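PDB 5HZ0: probable LRR receptor-like serine/threonine-protein kinase At4g26540 from Arabidopsis thaliana, which acts as a plasma-membrane receptor kinase for RGF peptide hormones that maintain the root stem cell niche, its extracellular leucine-rich repeat domain here holding RGF2. Local coordinates for residues A[93-98]-A[117-122]; A[172-177]-A[192-197]; A[327-332]-A[351-356]; A[482-487]-A[504-509]; A[603-608]-A[623-628]. The protein carries 5 engineered substitutions. One frame throughout, in Å; residues are numbered along the deposited sequence.

Overall arrangement
All five contacts lie in the extracellular leucine-rich repeat solenoid, and each joins one coil to the next; along the chain they follow in series, none nesting or crossing. Contact 1 closes a loop of 18 residues between 93-98 and 117-122; contact 2 closes one of 14 between 172-177 and 192-197, the centres of contacts 1 and 2 lying about 23 Å apart. Contact 3 pairs strands 330-332 and 354-356, roughly midway along the solenoid. Contact 4 ties 482-487 to 504-509, on the opposite side of the chain's centre from contacts 1 and 2. Contact 5, between 603-608 and 623-628, closes a loop that holds the two short helices 609-613 and 616-620. Contacts 1 and 3 carry residues that meet the bound peptide.

Contact 1. Residues A[93-98]-A[117-122]; sequences NTNNLE and FDNKLS
The backbones of 93-98 and 117-122 run side by side in the same direction, Asn-93 beside Phe-117, with hydrogen bonds from Thr-94 N to Phe-117 O (2.9 Å) and from Asn-95 N to Asp-118 O (3.3 Å). Asn-93 lies along Phe-117 with its amide stacked on the ring, the planes 21° apart; its CB sits over one ring face, 3.5 Å from the Phe-117 centroid, a CH-pi contact. Both side chains tuck CG between backbone N and carbonyl carbon (chi1 62° and 68°), which points them the same way. Asn-93 ND2 also bonds Thr-94 OG1 at 3.0 Å. Asn-95 and Asn-119 occupy the consensus asparagine position of successive plant leucine-rich repeats, LxxLxLxxNxLxGxIP. Asn-119 OD1 takes a weak bond from Asn-95 N (2.9 Å), while Asn-95 ND2 bonds Leu-92 O. Phe-117 and Asp-118 belong to the peptide-recognition surface: Phe-117 packs on a modified side chain of the bound peptide and makes a cation-pi contact with Arg-139, and Asp-118 OD1 bonds the peptide backbone. Deeper in, Leu-97 CB meets Leu-121 CD2 at 3.9 Å. At the exposed end Lys-120 runs alongside Asn-96, its CD 3.7 Å from Asn-96 OD1.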
# COMPACT_ATOMS: atom_id res chain seq x y z
N ASN A 93 -26.56 0.26 -17.46
CA ASN A 93 -25.25 0.00 -16.87
C ASN A 93 -24.74 -1.44 -16.96
O ASN A 93 -25.52 -2.38 -17.14
CB ASN A 93 -25.26 0.42 -15.40
CG ASN A 93 -26.27 -0.37 -14.58
OD1 ASN A 93 -27.47 -0.12 -14.64
ND2 ASN A 93 -25.78 -1.34 -13.82
N THR A 94 -23.42 -1.59 -16.86
CA THR A 94 -22.74 -2.89 -16.93
C THR A 94 -23.05 -3.65 -18.22
O THR A 94 -23.63 -4.73 -18.19
CB THR A 94 -23.10 -3.79 -15.74
OG1 THR A 94 -23.46 -2.99 -14.61
CG2 THR A 94 -21.92 -4.70 -15.40
N ASN A 95 -22.63 -3.07 -19.35
CA ASN A 95 -22.78 -3.65 -20.67
C ASN A 95 -21.53 -3.30 -21.49
O ASN A 95 -20.53 -2.83 -20.94
CB ASN A 95 -24.01 -3.08 -21.37
CG ASN A 95 -25.32 -3.67 -20.87
OD1 ASN A 95 -25.50 -4.88 -20.85
ND2 ASN A 95 -26.25 -2.81 -20.48
N ASN A 96 -21.57 -3.56 -22.79
CA ASN A 96 -20.50 -3.12 -23.68
C ASN A 96 -20.69 -1.86 -24.53
O ASN A 96 -19.90 -1.58 -25.42
CB ASN A 96 -19.92 -4.28 -24.46
CG ASN A 96 -19.09 -5.14 -23.59
OD1 ASN A 96 -18.07 -4.69 -23.06
ND2 ASN A 96 -19.52 -6.38 -23.37
N LEU A 97 -21.78 -1.15 -24.27
CA LEU A 97 -22.21 -0.03 -25.09
C LEU A 97 -21.13 0.99 -25.40
O LEU A 97 -20.33 1.35 -24.54
CB LEU A 97 -23.39 0.67 -24.41
CG LEU A 97 -24.55 -0.31 -24.27
CD1 LEU A 97 -25.49 0.10 -23.14
CD2 LEU A 97 -25.28 -0.40 -25.61
N GLU A 98 -21.11 1.44 -26.65
CA GLU A 98 -20.15 2.46 -27.05
C GLU A 98 -20.82 3.65 -27.71
O GLU A 98 -22.04 3.67 -27.88
CB GLU A 98 -19.08 1.88 -27.97
CG GLU A 98 -19.61 0.86 -28.95
CD GLU A 98 -18.59 0.53 -30.03
OE1 GLU A 98 -18.79 -0.49 -30.73
OE2 GLU A 98 -17.61 1.29 -30.20
N PHE A 117 -23.38 3.59 -16.09
CA PHE A 117 -22.05 3.25 -15.59
C PHE A 117 -21.53 1.88 -16.03
O PHE A 117 -22.31 1.03 -16.46
CB PHE A 117 -21.98 3.42 -14.06
CG PHE A 117 -22.80 2.41 -13.29
CD1 PHE A 117 -22.26 1.18 -12.93
CD2 PHE A 117 -24.09 2.70 -12.89
CE1 PHE A 117 -23.01 0.26 -12.21
CE2 PHE A 117 -24.84 1.78 -12.17
CZ PHE A 117 -24.30 0.56 -11.83
N ASP A 118 -20.22 1.68 -15.93
CA ASP A 118 -19.58 0.43 -16.35
C ASP A 118 -19.87 0.03 -17.81
O ASP A 118 -20.39 -1.06 -18.09
CB ASP A 118 -19.90 -0.72 -15.39
CG ASP A 118 -19.17 -0.61 -14.06
OD1 ASP A 118 -18.05 -0.07 -14.04
OD2 ASP A 118 -19.70 -1.08 -13.04
N ASN A 119 -19.56 0.94 -18.73
CA ASN A 119 -19.73 0.66 -20.14
C ASN A 119 -18.47 1.01 -20.91
O ASN A 119 -17.41 1.25 -20.33
CB ASN A 119 -20.93 1.39 -20.71
CG ASN A 119 -22.22 0.66 -20.48
OD1 ASN A 119 -22.28 -0.55 -20.66
ND2 ASN A 119 -23.26 1.38 -20.07
N LYS A 120 -18.57 0.96 -22.23
CA LYS A 120 -17.53 1.46 -23.13
C LYS A 120 -17.77 2.85 -23.72
O LYS A 120 -17.15 3.20 -24.73
CB LYS A 120 -17.16 0.43 -24.19
CG LYS A 120 -16.32 -0.70 -23.63
CD LYS A 120 -16.30 -1.85 -24.61
CE LYS A 120 -14.93 -2.47 -24.73
NZ LYS A 120 -14.93 -3.48 -25.83
N LEU A 121 -18.75 3.59 -23.19
CA LEU A 121 -19.15 4.89 -23.73
C LEU A 121 -18.01 5.92 -23.88
O LEU A 121 -17.06 5.92 -23.11
CB LEU A 121 -20.26 5.52 -22.88
CG LEU A 121 -21.53 4.72 -22.64
CD1 LEU A 121 -22.48 5.50 -21.73
CD2 LEU A 121 -22.21 4.35 -23.96
N SER A 122 -18.14 6.78 -24.89
CA SER A 122 -17.14 7.81 -25.16
C SER A 122 -17.81 9.15 -25.42
O SER A 122 -19.02 9.29 -25.27
CB SER A 122 -16.25 7.40 -26.35
OG SER A 122 -17.01 6.83 -27.41

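Contact 2. Residues A[172-177]-A[192-197]; sequences GKLPAS and SLLSGP
Gly-172 and Ser-195 are joined by the one hydrogen bond of this contact, from Ser-195 N to Gly-172 O at 3.1 Å. The N-H points well at its acceptor, but it approaches from above the carbonyl plane, 56° out of it, so it does not lie on a lone pair. A weaker polar approach is the CA-H...O contact of Lys-173 CA with Ser-195 O at 3.2 Å. The two segments hold parts of neighbouring leucine-rich repeats, and each takes in part of the plant-type L-S-G-x-(L/I)-P sequence. Ser-192 stands at the position of the consensus asparagine, its OG bonding Thr-168 O. The consensus glycines, Gly-172 and Gly-196, both have positive phi. At Gly-196 a CB would point toward the other segment and come close to Lys-173 CB, besides clashing with CD of the adjacent Pro-197.

Apolar contact is concentrated on the buried side. Leu-174 and Leu-194 cross at about a right angle, and their CD2 methyls meet at 4.0 Å. Leu-194 CD2 also lies 3.4 Å from Gly-172 O, so this methyl touches both a leucine branch and the carbonyl that Ser-195 N uses. With CG beside the backbone N (chi1 -61° in each), both leucines bring their ends toward the opposing segment. Leu-174 continues inward onto Ile-189. On the exposed side, Lys-173 bends its chain beyond CG, and NZ comes 4.4 Å from Pro-197 CD.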
# COMPACT_ATOMS: atom_id res chain seq x y z
N GLY A 172 -10.87 19.29 -17.08
CA GLY A 172 -11.20 20.68 -16.79
C GLY A 172 -11.69 20.94 -15.38
O GLY A 172 -11.68 20.05 -14.53
N LYS A 173 -12.09 22.17 -15.12
CA LYS A 173 -12.61 22.54 -13.80
C LYS A 173 -14.11 22.27 -13.70
O LYS A 173 -14.85 22.42 -14.68
CB LYS A 173 -12.30 24.02 -13.50
CG LYS A 173 -12.97 24.99 -14.46
CD LYS A 173 -12.72 26.43 -14.04
CE LYS A 173 -11.68 27.08 -14.91
NZ LYS A 173 -10.37 26.40 -14.79
N LEU A 174 -14.57 21.85 -12.53
CA LEU A 174 -16.00 21.69 -12.31
C LEU A 174 -16.61 23.07 -12.41
O LEU A 174 -16.10 24.01 -11.83
CB LEU A 174 -16.27 21.12 -10.92
CG LEU A 174 -15.70 19.75 -10.61
CD1 LEU A 174 -15.99 19.40 -9.17
CD2 LEU A 174 -16.30 18.73 -11.55
N PRO A 175 -17.72 23.18 -13.15
CA PRO A 175 -18.34 24.49 -13.41
C PRO A 175 -18.92 25.10 -12.15
O PRO A 175 -19.36 24.37 -11.27
CB PRO A 175 -19.46 24.15 -14.39
CG PRO A 175 -19.81 22.73 -14.08
CD PRO A 175 -18.51 22.07 -13.71
N ALA A 176 -18.95 26.43 -12.07
CA ALA A 176 -19.53 27.15 -10.95
C ALA A 176 -21.03 26.81 -10.86
O ALA A 176 -21.65 26.93 -9.79
CB ALA A 176 -19.30 28.64 -11.12
N SER A 177 -21.56 26.33 -11.98
CA SER A 177 -22.91 25.80 -12.10
C SER A 177 -23.26 24.83 -10.99
O SER A 177 -24.40 24.74 -10.57
CB SER A 177 -22.99 25.00 -13.40
OG SER A 177 -23.54 25.76 -14.44
N SER A 192 -10.17 10.40 -12.30
CA SER A 192 -10.53 11.01 -13.57
C SER A 192 -9.44 12.01 -13.99
O SER A 192 -8.31 11.94 -13.50
CB SER A 192 -11.90 11.69 -13.51
OG SER A 192 -12.94 10.74 -13.65
N LEU A 193 -9.76 12.83 -14.98
CA LEU A 193 -8.84 13.85 -15.51
C LEU A 193 -9.01 15.31 -15.05
O LEU A 193 -8.45 16.20 -15.66
CB LEU A 193 -8.72 13.74 -17.04
CG LEU A 193 -8.19 12.38 -17.48
CD1 LEU A 193 -7.97 12.31 -18.99
CD2 LEU A 193 -6.91 12.02 -16.74
N LEU A 194 -9.85 15.56 -14.06
CA LEU A 194 -10.08 16.94 -13.59
C LEU A 194 -8.84 17.76 -13.21
O LEU A 194 -7.90 17.23 -12.62
CB LEU A 194 -11.01 16.94 -12.39
CG LEU A 194 -12.42 16.37 -12.54
CD1 LEU A 194 -13.06 16.35 -11.16
CD2 LEU A 194 -13.24 17.20 -13.53
N SER A 195 -8.86 19.05 -13.55
CA SER A 195 -7.82 19.99 -13.15
C SER A 195 -8.43 21.36 -12.86
O SER A 195 -9.64 21.55 -13.00
CB SER A 195 -6.70 20.11 -14.21
OG SER A 195 -7.17 19.90 -15.55
N GLY A 196 -7.61 22.32 -12.46
CA GLY A 196 -8.16 23.58 -11.98
C GLY A 196 -8.69 23.44 -10.57
O GLY A 196 -8.67 22.35 -9.98
N PRO A 197 -9.14 24.56 -9.99
CA PRO A 197 -9.62 24.60 -8.60
C PRO A 197 -11.04 24.07 -8.43
O PRO A 197 -11.85 24.16 -9.36
CB PRO A 197 -9.60 26.10 -8.28
CG PRO A 197 -9.84 26.77 -9.59
CD PRO A 197 -9.15 25.89 -10.63

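Contact 3. Residues A[327-332]-A[351-356]; sequences SLTMFF and ELQAID
Phe-332 turns its ring edge to Ala-354 on the neighbouring strand, among the parallel strands that line the concave face of the leucine-rich repeat solenoid. CG of Phe-332 stands beside the backbone N (chi1 -70°), which leans the ring toward 351-356 and brings CE1 within 3.7 Å of Ala-354 CB. CD1 of Phe-332 meets Asp-356 CB at 3.7 Å, with the ring and the carboxylate turned 76° against each other. Met-330 CG covers one face of the Phe-332 ring near its rim. With an alanine in place of Phe-332, a gap would probably open beside the Ala-354 methyl and the Asp-356 CB, and Met-330 would lose its aromatic platform. Met-330, Phe-332 and Asp-356 all pack on the bound peptide; Asp-356 OD2 bonds the peptide backbone, and OD1 bonds Ser-358 OG. On the other sheet face Phe-331 CB lies 4.3 Å from Leu-352 CD2, and that methyl is 4.0 Å from Leu-328 CG, the two leucines pointing the same way. Bonds from Phe-331 N to Ala-354 O (2.9 Å) and from Asp-356 N to Phe-331 O (3.0 Å) hold the strands in register. Just before the strands, Thr-329 O accepts two donors, Gln-353 N and Ala-354 N, the latter at 3.2 Å.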
# COMPACT_ATOMS: atom_id res chain seq x y z
N SER A 327 -10.84 5.27 21.16
CA SER A 327 -11.16 4.42 20.03
C SER A 327 -10.05 4.31 18.97
O SER A 327 -10.20 3.55 18.01
CB SER A 327 -12.49 4.86 19.41
OG SER A 327 -13.55 4.54 20.30
N LEU A 328 -8.94 5.02 19.18
CA LEU A 328 -7.86 5.05 18.19
C LEU A 328 -7.27 3.66 17.92
O LEU A 328 -6.72 3.00 18.82
CB LEU A 328 -6.76 5.97 18.70
CG LEU A 328 -5.70 6.53 17.76
CD1 LEU A 328 -6.34 7.46 16.74
CD2 LEU A 328 -4.62 7.26 18.56
N THR A 329 -7.42 3.21 16.67
CA THR A 329 -6.82 1.97 16.18
C THR A 329 -5.46 2.14 15.52
O THR A 329 -4.62 1.26 15.57
CB THR A 329 -7.78 1.18 15.27
OG1 THR A 329 -8.06 1.91 14.07
CG2 THR A 329 -9.06 0.93 16.00
N MET A 330 -5.28 3.27 14.85
CA MET A 330 -4.14 3.49 13.98
C MET A 330 -3.57 4.88 14.17
O MET A 330 -4.29 5.88 14.04
CB MET A 330 -4.55 3.29 12.53
CG MET A 330 -3.39 3.24 11.56
SD MET A 330 -3.91 2.87 9.88
CE MET A 330 -4.78 1.32 10.13
N PHE A 331 -2.28 4.96 14.51
CA PHE A 331 -1.64 6.25 14.67
C PHE A 331 -0.35 6.28 13.82
O PHE A 331 0.68 5.67 14.19
CB PHE A 331 -1.37 6.49 16.16
CG PHE A 331 -0.70 7.79 16.48
CD1 PHE A 331 -0.94 8.93 15.72
CD2 PHE A 331 0.19 7.89 17.55
CE1 PHE A 331 -0.30 10.14 16.01
CE2 PHE A 331 0.83 9.09 17.84
CZ PHE A 331 0.58 10.22 17.06
N PHE A 332 -0.40 7.00 12.70
CA PHE A 332 0.77 7.17 11.83
C PHE A 332 1.18 8.64 11.82
O PHE A 332 0.50 9.49 11.24
CB PHE A 332 0.48 6.72 10.39
CG PHE A 332 0.33 5.22 10.22
CD1 PHE A 332 0.45 4.36 11.31
CD2 PHE A 332 0.07 4.67 8.97
CE1 PHE A 332 0.29 2.97 11.15
CE2 PHE A 332 -0.08 3.30 8.81
CZ PHE A 332 0.04 2.44 9.90
N GLU A 351 -7.18 0.09 22.19
CA GLU A 351 -7.45 -0.52 20.88
C GLU A 351 -6.35 -0.36 19.85
O GLU A 351 -6.54 -0.83 18.73
CB GLU A 351 -8.68 0.13 20.25
CG GLU A 351 -9.19 1.44 20.92
CD GLU A 351 -8.09 2.50 21.24
OE1 GLU A 351 -7.04 2.15 21.78
OE2 GLU A 351 -8.25 3.70 20.98
N LEU A 352 -5.24 0.31 20.17
CA LEU A 352 -4.25 0.60 19.13
C LEU A 352 -3.77 -0.67 18.41
O LEU A 352 -3.23 -1.58 19.03
CB LEU A 352 -3.04 1.31 19.72
CG LEU A 352 -3.19 2.83 19.81
CD1 LEU A 352 -2.03 3.43 20.60
CD2 LEU A 352 -3.32 3.44 18.42
N GLN A 353 -4.00 -0.72 17.10
CA GLN A 353 -3.48 -1.81 16.28
C GLN A 353 -2.09 -1.55 15.71
O GLN A 353 -1.24 -2.44 15.66
CB GLN A 353 -4.49 -2.21 15.21
CG GLN A 353 -5.77 -2.73 15.85
CD GLN A 353 -6.93 -2.83 14.88
OE1 GLN A 353 -6.77 -2.68 13.67
NE2 GLN A 353 -8.11 -3.08 15.42
N ALA A 354 -1.88 -0.32 15.25
CA ALA A 354 -0.66 0.05 14.56
C ALA A 354 -0.17 1.42 14.99
O ALA A 354 -0.89 2.42 14.89
CB ALA A 354 -0.88 0.03 13.05
N ILE A 355 1.06 1.46 15.48
CA ILE A 355 1.71 2.73 15.74
C ILE A 355 2.96 2.84 14.83
O ILE A 355 3.85 2.01 14.92
CB ILE A 355 2.15 2.83 17.21
CG1 ILE A 355 0.95 2.69 18.13
CG2 ILE A 355 2.88 4.14 17.47
CD1 ILE A 355 1.34 2.43 19.58
N ASP A 356 2.99 3.82 13.92
CA ASP A 356 4.23 4.13 13.22
C ASP A 356 4.65 5.58 13.46
O ASP A 356 4.05 6.52 12.92
CB ASP A 356 4.09 3.86 11.71
CG ASP A 356 5.45 3.87 10.96
OD1 ASP A 356 6.45 4.41 11.49
OD2 ASP A 356 5.50 3.34 9.82

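Contact 4. Residues A[482-487]-A[504-509]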
# COMPACT_ATOMS: atom_id res chain seq x y z
N SER A 482 31.35 -14.13 18.69
CA SER A 482 32.56 -14.96 18.66
C SER A 482 32.34 -16.46 18.80
O SER A 482 31.21 -16.97 18.78
CB SER A 482 33.60 -14.48 19.69
OG SER A 482 33.26 -14.92 21.00
N SER A 483 33.47 -17.15 18.97
CA SER A 483 33.59 -18.60 18.84
C SER A 483 33.12 -19.11 17.48
O SER A 483 33.21 -18.41 16.48
CB SER A 483 32.86 -19.32 19.97
OG SER A 483 33.15 -20.71 19.93
N THR A 484 32.52 -20.30 17.45
CA THR A 484 32.31 -20.98 16.18
C THR A 484 30.87 -20.94 15.72
O THR A 484 29.94 -20.93 16.53
CB THR A 484 32.75 -22.45 16.24
OG1 THR A 484 32.13 -23.08 17.37
CG2 THR A 484 34.27 -22.56 16.37
N LEU A 485 30.68 -20.91 14.41
CA LEU A 485 29.37 -21.06 13.82
C LEU A 485 28.89 -22.48 14.14
O LEU A 485 29.49 -23.46 13.69
CB LEU A 485 29.43 -20.81 12.31
CG LEU A 485 28.17 -20.97 11.45
CD1 LEU A 485 27.05 -20.06 11.90
CD2 LEU A 485 28.52 -20.67 10.00
N PRO A 486 27.82 -22.59 14.93
CA PRO A 486 27.41 -23.88 15.49
C PRO A 486 26.94 -24.84 14.41
O PRO A 486 26.40 -24.41 13.38
CB PRO A 486 26.25 -23.50 16.40
CG PRO A 486 25.65 -22.30 15.75
CD PRO A 486 26.83 -21.53 15.20
N PRO A 487 27.14 -26.15 14.63
CA PRO A 487 26.66 -27.13 13.65
C PRO A 487 25.15 -27.03 13.51
O PRO A 487 24.60 -27.22 12.42
CB PRO A 487 27.09 -28.48 14.27
CG PRO A 487 27.43 -28.19 15.68
CD PRO A 487 27.90 -26.77 15.72
N ARG A 504 33.69 -11.41 15.06
CA ARG A 504 34.86 -12.14 15.56
C ARG A 504 34.75 -13.67 15.42
O ARG A 504 35.39 -14.40 16.19
CB ARG A 504 35.19 -11.74 17.00
CG ARG A 504 35.59 -10.28 17.15
CD ARG A 504 37.06 -10.05 16.78
NE ARG A 504 37.30 -9.86 15.35
CZ ARG A 504 38.19 -10.54 14.62
NH1 ARG A 504 38.92 -11.49 15.20
NH2 ARG A 504 38.34 -10.29 13.32
N LEU A 505 33.83 -14.14 14.58
CA LEU A 505 33.58 -15.58 14.42
C LEU A 505 34.83 -16.37 13.96
O LEU A 505 35.71 -15.82 13.30
CB LEU A 505 32.39 -15.82 13.48
CG LEU A 505 31.01 -15.37 14.02
CD1 LEU A 505 29.98 -15.23 12.91
CD2 LEU A 505 30.49 -16.33 15.11
N SER A 506 34.91 -17.65 14.33
CA SER A 506 36.11 -18.46 14.10
C SER A 506 35.84 -19.97 13.93
O SER A 506 34.69 -20.43 13.98
CB SER A 506 37.13 -18.26 15.24
OG SER A 506 36.62 -18.77 16.46
N GLY A 507 36.91 -20.73 13.72
CA GLY A 507 36.80 -22.15 13.43
C GLY A 507 36.48 -22.44 11.97
O GLY A 507 36.50 -21.54 11.13
N GLU A 508 36.22 -23.70 11.67
CA GLU A 508 35.80 -24.11 10.34
C GLU A 508 34.34 -23.77 10.10
O GLU A 508 33.59 -23.52 11.03
CB GLU A 508 35.99 -25.61 10.13
CG GLU A 508 37.13 -26.01 9.22
CD GLU A 508 38.44 -26.14 9.97
OE1 GLU A 508 38.75 -25.23 10.77
OE2 GLU A 508 39.15 -27.15 9.76
N ILE A 509 33.96 -23.74 8.83
CA ILE A 509 32.56 -23.75 8.46
C ILE A 509 32.06 -25.19 8.62
O ILE A 509 32.55 -26.08 7.92
CB ILE A 509 32.37 -23.29 7.02
CG1 ILE A 509 32.76 -21.82 6.88
CG2 ILE A 509 30.92 -23.50 6.58
CD1 ILE A 509 32.86 -21.37 5.44
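Ser-483 O is the focus of the close part of this contact: it accepts Ser-506 N at 2.8 Å and, weakly, Ser-506 OG at 3.4 Å. The hydroxyl reaches back there because OG stands between backbone N and carbonyl carbon (chi1 66°). The amide donor lies 35° out of the carbonyl plane. Leu-505 CA adds a CA-H...O contact to the same oxygen at 3.5 Å. Across from it, Thr-484 CA makes a similar contact with Ser-506 O at 3.3 Å, and Thr-484 CG2 comes alongside that carbonyl and 3.9 Å from Gly-507 CA. A CB on Gly-507 would clash with this methyl. On the buried side Leu-505 CD2 lies 3.7 Å from Ser-483 O; Leu-485 and Leu-505 both pack on Leu-500 in the interior of the leucine-rich repeat coil.

The outer side is looser. Ser-482 CB and Arg-504 CB are 4.2 Å apart, and from there the bent arginine chain leads away, touching Asp-528 of the next coil. Since the hydrogen bonds between the two segments converge on one backbone carbonyl, and the remaining close polar contacts are C-H...O, the polar part of the contact probably rests mainly on backbone atoms, with one serine hydroxyl adding a weak bond.

Contact 5. Residues A[603-608]-A[623-628]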
# COMPACT_ATOMS: atom_id res chain seq x y z
N GLY A 603 48.15 -19.70 -11.83
CA GLY A 603 47.65 -20.41 -12.99
C GLY A 603 46.97 -19.53 -14.02
O GLY A 603 46.76 -18.32 -13.82
N ASP A 604 46.69 -20.12 -15.17
CA ASP A 604 46.11 -19.34 -16.25
C ASP A 604 44.60 -19.44 -16.35
O ASP A 604 44.01 -20.48 -16.09
CB ASP A 604 46.74 -19.69 -17.60
CG ASP A 604 46.40 -21.08 -18.04
OD1 ASP A 604 46.47 -22.00 -17.22
OD2 ASP A 604 46.07 -21.24 -19.23
N LEU A 605 43.98 -18.33 -16.77
CA LEU A 605 42.55 -18.23 -16.97
C LEU A 605 42.31 -18.05 -18.46
O LEU A 605 43.09 -17.37 -19.14
CB LEU A 605 42.01 -17.00 -16.25
CG LEU A 605 42.58 -16.69 -14.88
CD1 LEU A 605 42.26 -15.28 -14.48
CD2 LEU A 605 42.00 -17.67 -13.91
N PRO A 606 41.21 -18.64 -18.96
CA PRO A 606 40.93 -18.62 -20.40
C PRO A 606 40.65 -17.21 -20.88
O PRO A 606 40.22 -16.39 -20.08
CB PRO A 606 39.68 -19.50 -20.53
CG PRO A 606 39.07 -19.51 -19.17
CD PRO A 606 40.20 -19.41 -18.20
N ASN A 607 40.86 -16.94 -22.16
CA ASN A 607 40.57 -15.61 -22.66
C ASN A 607 39.10 -15.65 -23.08
O ASN A 607 38.73 -16.18 -24.13
CB ASN A 607 41.44 -15.32 -23.88
CG ASN A 607 41.57 -13.83 -24.18
OD1 ASN A 607 40.80 -13.01 -23.68
ND2 ASN A 607 42.55 -13.48 -25.01
N THR A 608 38.27 -15.06 -22.23
CA THR A 608 36.83 -15.13 -22.41
C THR A 608 36.36 -13.78 -21.96
O THR A 608 37.03 -13.13 -21.16
CB THR A 608 36.16 -16.17 -21.50
OG1 THR A 608 36.11 -15.66 -20.16
CG2 THR A 608 36.89 -17.49 -21.50
N ARG A 623 49.21 -14.79 -6.68
CA ARG A 623 50.55 -15.36 -6.75
C ARG A 623 51.04 -15.55 -8.19
O ARG A 623 52.09 -15.04 -8.56
CB ARG A 623 50.60 -16.67 -5.98
CG ARG A 623 51.96 -17.31 -5.93
CD ARG A 623 51.89 -18.67 -5.27
NE ARG A 623 51.54 -18.60 -3.85
CZ ARG A 623 51.23 -19.66 -3.11
NH1 ARG A 623 51.23 -20.88 -3.66
NH2 ARG A 623 50.93 -19.52 -1.83
N GLY A 624 50.36 -16.40 -8.94
CA GLY A 624 50.56 -16.62 -10.37
C GLY A 624 49.48 -16.39 -11.42
O GLY A 624 49.49 -17.13 -12.39
N LEU A 625 48.47 -15.54 -11.21
CA LEU A 625 47.33 -15.53 -12.14
C LEU A 625 47.57 -14.79 -13.44
O LEU A 625 48.11 -13.68 -13.44
CB LEU A 625 46.06 -14.97 -11.47
CG LEU A 625 45.28 -15.89 -10.52
CD1 LEU A 625 44.04 -15.17 -10.02
CD2 LEU A 625 44.90 -17.18 -11.23
N TYR A 626 47.16 -15.37 -14.57
CA TYR A 626 47.29 -14.62 -15.83
C TYR A 626 46.32 -15.10 -16.89
O TYR A 626 45.96 -16.27 -16.90
CB TYR A 626 48.73 -14.70 -16.37
CG TYR A 626 49.13 -16.08 -16.82
CD1 TYR A 626 49.47 -17.06 -15.89
CD2 TYR A 626 49.15 -16.41 -18.17
CE1 TYR A 626 49.83 -18.32 -16.30
CE2 TYR A 626 49.51 -17.68 -18.58
CZ TYR A 626 49.85 -18.62 -17.64
OH TYR A 626 50.20 -19.89 -18.03
N ILE A 627 45.93 -14.22 -17.81
CA ILE A 627 45.09 -14.64 -18.93
C ILE A 627 45.93 -15.28 -20.04
O ILE A 627 46.93 -14.71 -20.48
CB ILE A 627 44.24 -13.47 -19.50
CG1 ILE A 627 42.91 -13.32 -18.74
CG2 ILE A 627 43.89 -13.74 -20.96
CD1 ILE A 627 42.97 -12.52 -17.45
N SER A 628 45.54 -16.45 -20.49
CA SER A 628 46.30 -17.10 -21.55
C SER A 628 45.45 -17.26 -22.80
O SER A 628 44.22 -17.25 -22.73
CB SER A 628 46.80 -18.47 -21.10
OG SER A 628 45.80 -19.47 -21.27
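Ser-628 OG donates to Asp-604 OD2 at 2.7 Å, using the anti lone pair of the carboxylate oxygen, the one away from its partner oxygen. The aspartate also lies across Tyr-626: its CB sits over one face of the ring, offset toward the rim and 3.6 Å from the centroid, a CH-pi contact, with carboxylate and ring planes 28° apart. Tyr-626 holds CG between backbone N and carbonyl carbon (chi1 67°), which lays its ring over Asp-604 CB; the same setting in Asp-604 (chi1 68°) carries the carboxylate to Ser-628. An alanine at Asp-604 would keep the CB over the ring face but would probably deprive the Ser-628 hydroxyl of its acceptor and set it free to turn. The backbones pair as parallel strands: Tyr-626 N bonds Gly-603 O (3.1 Å), Leu-605 N bonds Tyr-626 O (2.9 Å), and Ser-628 N bonds Leu-605 O (2.9 Å). On the face of Leu-605, Leu-625 and Ile-627, Leu-605 spreads its branches, CD2 to Leu-625 CD2 at 4.0 Å and CD1 to Ile-627 CD1 at 4.1 Å. Near the solenoid's C-terminal end, helices 609-613 and 616-620 link these strands; Leu-605 packs on Phe-611 and Leu-619, Ile-627 on Leu-619, and Thr-608 N-caps the first helix through Phe-611 N.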